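Local coordinates for DUF115 domain-containing protein (PDB 5MU5) that probably transfers sugar residues to flagellin as a Maf glycosyltransferase, a modification involved in the formation of bacterial flagella, at residues H123-G128 with G146-E151; D67-T72 with R211-Y216. All coordinates share one frame; numbering follows the deposited sequence.

Contact 1: H123-G128 with G146-E151; sequences HMVCLG and GIHIVE
His123 and His148 meet rim to rim across two parallel strands, ND1 of the first lying 3.1 Å from NE2 of the second. Either ring could be the donor of this bent hydrogen bond (145°), and the planes are turned 34° against each other. In His148, CB passes 3.9 Å from the carbonyl oxygen of Met124. With CG anti to the carbonyl carbon (chi1 -45°), the ring is directed back toward the start of the strands, CG at 4.0 Å and CD2 at 3.5 Å from Met124 O. ND1 is hydrogen-bonded to Asn181, CE1 lies 4.1 Å from His123 ND1, and NE2 reaches that same atom in the plane of its own ring. NE2 of His123 bonds to the carbonyl of Cys203. Both nitrogens of each buried imidazole are therefore engaged, which fixes the rotation of the rings. Gly146 makes room for the pair, since a side chain there would run into His123 ND1.

In the backbone the strands run parallel and in register, joined by bonds from Met124 N to Gly146 O through to Gly128 N to Val150 O; that of Val150 N to Cys126 O is nearly straight. Beyond the strand ends, Glu151 bends at chi2 and brings OE1 to within 3.9 Å of Gly128 C, where Leu129 N and Gly130 N bind it, while OE2 is hydrogen-bonded to the Tyr216 hydroxyl and Asn153 N.

The strands belong to a right-handed beta-alpha-beta unit with helix 134-142, which packs on Met124, Cys126 and Ile147; helix 188-202 lies against His123, Val125 and His148, and helix 219-235 against Val125 and Leu127. In the four-stranded parallel sheet, strand 180-183 lies beyond 146-150 and strand 211-214 beyond 123-127.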
# COMPACT_ATOMS: atom_id res chain seq x y z
N HIS A 123 -8.57 10.86 -14.30
CA HIS A 123 -9.44 11.11 -13.16
C HIS A 123 -9.88 12.55 -13.07
O HIS A 123 -9.15 13.47 -13.45
CB HIS A 123 -8.71 10.78 -11.87
CG HIS A 123 -8.32 9.34 -11.74
ND1 HIS A 123 -9.22 8.37 -11.37
CD2 HIS A 123 -7.12 8.71 -11.88
CE1 HIS A 123 -8.60 7.20 -11.29
NE2 HIS A 123 -7.33 7.38 -11.61
N MET A 124 -11.08 12.73 -12.56
CA MET A 124 -11.62 14.04 -12.24
C MET A 124 -12.14 13.98 -10.83
O MET A 124 -12.92 13.08 -10.50
CB MET A 124 -12.77 14.40 -13.14
CG MET A 124 -13.53 15.60 -12.62
SD MET A 124 -14.51 16.35 -13.90
CE MET A 124 -13.18 17.04 -14.90
N VAL A 125 -11.74 14.94 -10.01
CA VAL A 125 -12.18 14.99 -8.61
C VAL A 125 -12.95 16.28 -8.32
O VAL A 125 -12.41 17.37 -8.43
CB VAL A 125 -10.99 14.89 -7.66
CG1 VAL A 125 -11.47 15.01 -6.21
CG2 VAL A 125 -10.24 13.59 -7.85
N CYS A 126 -14.21 16.16 -7.93
CA CYS A 126 -15.03 17.32 -7.59
C CYS A 126 -15.24 17.35 -6.10
O CYS A 126 -15.83 16.43 -5.52
CB CYS A 126 -16.38 17.25 -8.26
SG CYS A 126 -16.24 17.13 -10.04
N LEU A 127 -14.76 18.42 -5.49
CA LEU A 127 -14.91 18.58 -4.07
C LEU A 127 -16.10 19.48 -3.97
O LEU A 127 -16.01 20.69 -4.20
CB LEU A 127 -13.65 19.21 -3.49
CG LEU A 127 -12.49 18.30 -3.87
CD1 LEU A 127 -11.29 19.13 -4.29
CD2 LEU A 127 -12.20 17.34 -2.74
N GLY A 128 -17.23 18.87 -3.69
CA GLY A 128 -18.50 19.56 -3.72
C GLY A 128 -19.20 19.27 -5.04
O GLY A 128 -18.56 19.09 -6.09
N GLY A 146 -12.54 8.32 -14.81
CA GLY A 146 -12.83 8.13 -13.39
C GLY A 146 -13.34 9.45 -12.83
O GLY A 146 -12.70 10.49 -13.00
N ILE A 147 -14.52 9.43 -12.22
CA ILE A 147 -15.18 10.64 -11.74
C ILE A 147 -15.53 10.40 -10.30
O ILE A 147 -16.23 9.44 -9.95
CB ILE A 147 -16.44 10.95 -12.56
CG1 ILE A 147 -16.07 11.10 -14.04
CG2 ILE A 147 -17.12 12.21 -12.03
CD1 ILE A 147 -17.27 11.28 -14.94
N HIS A 148 -15.04 11.29 -9.45
CA HIS A 148 -15.14 11.15 -8.02
C HIS A 148 -15.70 12.44 -7.45
O HIS A 148 -15.10 13.51 -7.55
CB HIS A 148 -13.76 10.85 -7.47
CG HIS A 148 -13.02 9.82 -8.27
ND1 HIS A 148 -13.35 8.49 -8.22
CD2 HIS A 148 -12.01 9.94 -9.16
CE1 HIS A 148 -12.55 7.82 -9.04
NE2 HIS A 148 -11.74 8.68 -9.63
N ILE A 149 -16.85 12.32 -6.83
CA ILE A 149 -17.53 13.48 -6.35
C ILE A 149 -17.67 13.35 -4.85
O ILE A 149 -18.17 12.37 -4.35
CB ILE A 149 -18.90 13.59 -7.02
CG1 ILE A 149 -18.71 13.68 -8.54
CG2 ILE A 149 -19.66 14.78 -6.47
CD1 ILE A 149 -19.99 13.56 -9.34
N VAL A 150 -17.21 14.37 -4.15
CA VAL A 150 -17.34 14.42 -2.73
C VAL A 150 -18.43 15.43 -2.48
O VAL A 150 -18.35 16.54 -2.98
CB VAL A 150 -16.04 14.91 -2.09
CG1 VAL A 150 -16.20 15.02 -0.58
CG2 VAL A 150 -14.91 13.98 -2.46
N GLU A 151 -19.46 15.04 -1.74
CA GLU A 151 -20.52 15.99 -1.41
C GLU A 151 -20.95 15.74 0.01
O GLU A 151 -21.66 14.77 0.27
CB GLU A 151 -21.69 15.86 -2.36
CG GLU A 151 -22.85 16.78 -2.01
CD GLU A 151 -22.42 18.22 -1.79
OE1 GLU A 151 -22.30 18.98 -2.77
OE2 GLU A 151 -22.23 18.60 -0.63

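Contact 2: D67-T72 with R211-Y216; sequences DMATRT and RLFVAY
Helix 67-71 runs nearly antiparallel to strand 211-214, at 162° with 10.2 Å between axes, packing by its last turn on the edge strand of a parallel alpha/beta sheet. Ala69 and Phe213 are nearest in the backbone, with CA atoms 7.9 Å apart. The Phe213 ring is directed at the helix, its CG anti to the backbone N (chi1 -164°), and its leading atom CE1 comes 3.7 Å from Ala69 CA. The methyl of Ala69 and CB of Met68 close on the same end of the ring.

Arg211 bends at chi2 and brings NH2 to the helix end. There NH2 gives a bond of 3.0 Å to Thr72 OG1, and a weak one to Ala69 O; both acceptors lie at the edge of the guanidinium, in its plane, while Thr72 O lies over one face. NH1 turns instead to Gln141 and to a salt bridge with Asp142. A leucine in place of Arg211 would probably leave Thr72 without this donor and Asp142 without its charged mate, loosening the tie between helix end and sheet. The Thr72 hydroxyl is itself fixed, giving its proton to Met68 O at 2.6 Å.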
# COMPACT_ATOMS: atom_id res chain seq x y z
N ASP A 67 -18.30 29.90 -15.03
CA ASP A 67 -17.16 30.64 -15.58
C ASP A 67 -15.85 30.10 -15.04
O ASP A 67 -14.85 30.06 -15.75
CB ASP A 67 -17.27 32.16 -15.31
CG ASP A 67 -18.34 32.86 -16.19
OD1 ASP A 67 -18.76 32.27 -17.21
OD2 ASP A 67 -18.76 33.99 -15.85
N MET A 68 -15.84 29.70 -13.77
CA MET A 68 -14.65 29.11 -13.17
C MET A 68 -14.29 27.80 -13.85
O MET A 68 -13.12 27.55 -14.09
CB MET A 68 -14.82 28.89 -11.68
CG MET A 68 -14.79 30.18 -10.91
SD MET A 68 -15.10 29.94 -9.15
CE MET A 68 -13.71 28.90 -8.68
N ALA A 69 -15.30 26.99 -14.17
CA ALA A 69 -15.07 25.71 -14.85
C ALA A 69 -14.52 25.95 -16.25
O ALA A 69 -13.59 25.29 -16.68
CB ALA A 69 -16.35 24.88 -14.89
N THR A 70 -15.10 26.92 -16.95
CA THR A 70 -14.61 27.31 -18.27
C THR A 70 -13.18 27.86 -18.25
O THR A 70 -12.36 27.51 -19.08
CB THR A 70 -15.53 28.38 -18.85
OG1 THR A 70 -16.84 27.83 -18.99
CG2 THR A 70 -15.02 28.88 -20.20
N ARG A 71 -12.91 28.74 -17.30
CA ARG A 71 -11.62 29.44 -17.20
C ARG A 71 -10.45 28.55 -16.75
O ARG A 71 -9.30 28.87 -17.04
CB ARG A 71 -11.80 30.63 -16.22
CG ARG A 71 -10.53 31.36 -15.80
CD ARG A 71 -10.76 32.37 -14.67
NE ARG A 71 -10.91 31.78 -13.33
CZ ARG A 71 -9.91 31.36 -12.52
NH1 ARG A 71 -8.62 31.40 -12.92
NH2 ARG A 71 -10.19 30.88 -11.30
N THR A 72 -10.72 27.45 -16.05
CA THR A 72 -9.67 26.63 -15.45
C THR A 72 -9.30 25.35 -16.20
O THR A 72 -8.68 24.44 -15.65
CB THR A 72 -10.03 26.25 -13.99
OG1 THR A 72 -11.33 25.65 -13.93
CG2 THR A 72 -10.00 27.46 -13.13
N ARG A 211 -7.94 16.64 -12.91
CA ARG A 211 -8.64 17.89 -12.69
C ARG A 211 -9.22 17.91 -11.28
O ARG A 211 -9.89 16.96 -10.86
CB ARG A 211 -9.78 18.04 -13.71
CG ARG A 211 -10.48 19.40 -13.71
CD ARG A 211 -9.63 20.48 -14.34
NE ARG A 211 -10.38 21.73 -14.50
CZ ARG A 211 -11.16 22.03 -15.54
NH1 ARG A 211 -11.32 21.17 -16.55
NH2 ARG A 211 -11.79 23.20 -15.58
N LEU A 212 -8.95 18.99 -10.56
CA LEU A 212 -9.50 19.23 -9.24
C LEU A 212 -10.45 20.43 -9.33
O LEU A 212 -10.15 21.39 -10.03
CB LEU A 212 -8.38 19.56 -8.29
CG LEU A 212 -7.28 18.50 -8.21
CD1 LEU A 212 -6.13 19.03 -7.37
CD2 LEU A 212 -7.84 17.22 -7.63
N PHE A 213 -11.59 20.35 -8.65
CA PHE A 213 -12.58 21.42 -8.69
C PHE A 213 -13.41 21.47 -7.41
O PHE A 213 -13.95 20.47 -6.98
CB PHE A 213 -13.50 21.25 -9.90
CG PHE A 213 -14.27 22.48 -10.24
CD1 PHE A 213 -13.73 23.44 -11.09
CD2 PHE A 213 -15.54 22.70 -9.69
CE1 PHE A 213 -14.43 24.60 -11.38
CE2 PHE A 213 -16.25 23.86 -9.99
CZ PHE A 213 -15.69 24.81 -10.83
N VAL A 214 -13.50 22.66 -6.83
CA VAL A 214 -14.23 22.88 -5.60
C VAL A 214 -15.53 23.55 -6.02
O VAL A 214 -15.52 24.63 -6.60
CB VAL A 214 -13.39 23.75 -4.63
CG1 VAL A 214 -14.23 24.20 -3.44
CG2 VAL A 214 -12.16 22.97 -4.15
N ALA A 215 -16.66 22.91 -5.73
CA ALA A 215 -17.97 23.39 -6.21
C ALA A 215 -18.52 24.62 -5.50
O ALA A 215 -19.23 25.39 -6.10
CB ALA A 215 -19.00 22.27 -6.17
N TYR A 216 -18.23 24.77 -4.22
CA TYR A 216 -18.68 25.91 -3.46
C TYR A 216 -17.67 26.11 -2.35
O TYR A 216 -16.76 25.28 -2.17
CB TYR A 216 -20.09 25.70 -2.92
CG TYR A 216 -20.31 24.40 -2.17
CD1 TYR A 216 -20.05 24.30 -0.81
CD2 TYR A 216 -20.81 23.28 -2.81
CE1 TYR A 216 -20.25 23.11 -0.11
CE2 TYR A 216 -21.01 22.09 -2.14
CZ TYR A 216 -20.73 22.02 -0.78
OH TYR A 216 -20.94 20.85 -0.10

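How the contacts relate
From the N terminus the chain first passes through 67-72, the end of helix 61-71, whose partner in contact 2, strand 211-214, comes much later in the chain; contact 2 thus closes a loop of 138 residues. Contact 1 is nested within it, closing a short loop of 17 residues around helix 134-142. Strand 123-127 pairs with strand 146-150 on one flank and with strand 211-214 on the other, so both contacts reach one four-stranded parallel sheet, contact 2 through its outermost strand 211-214 alone. They also touch directly, Met124 CE packing on Arg211 CB. Contact 1 builds the middle of the sheet, and contact 2 fastens helix 61-71 to its outer strand.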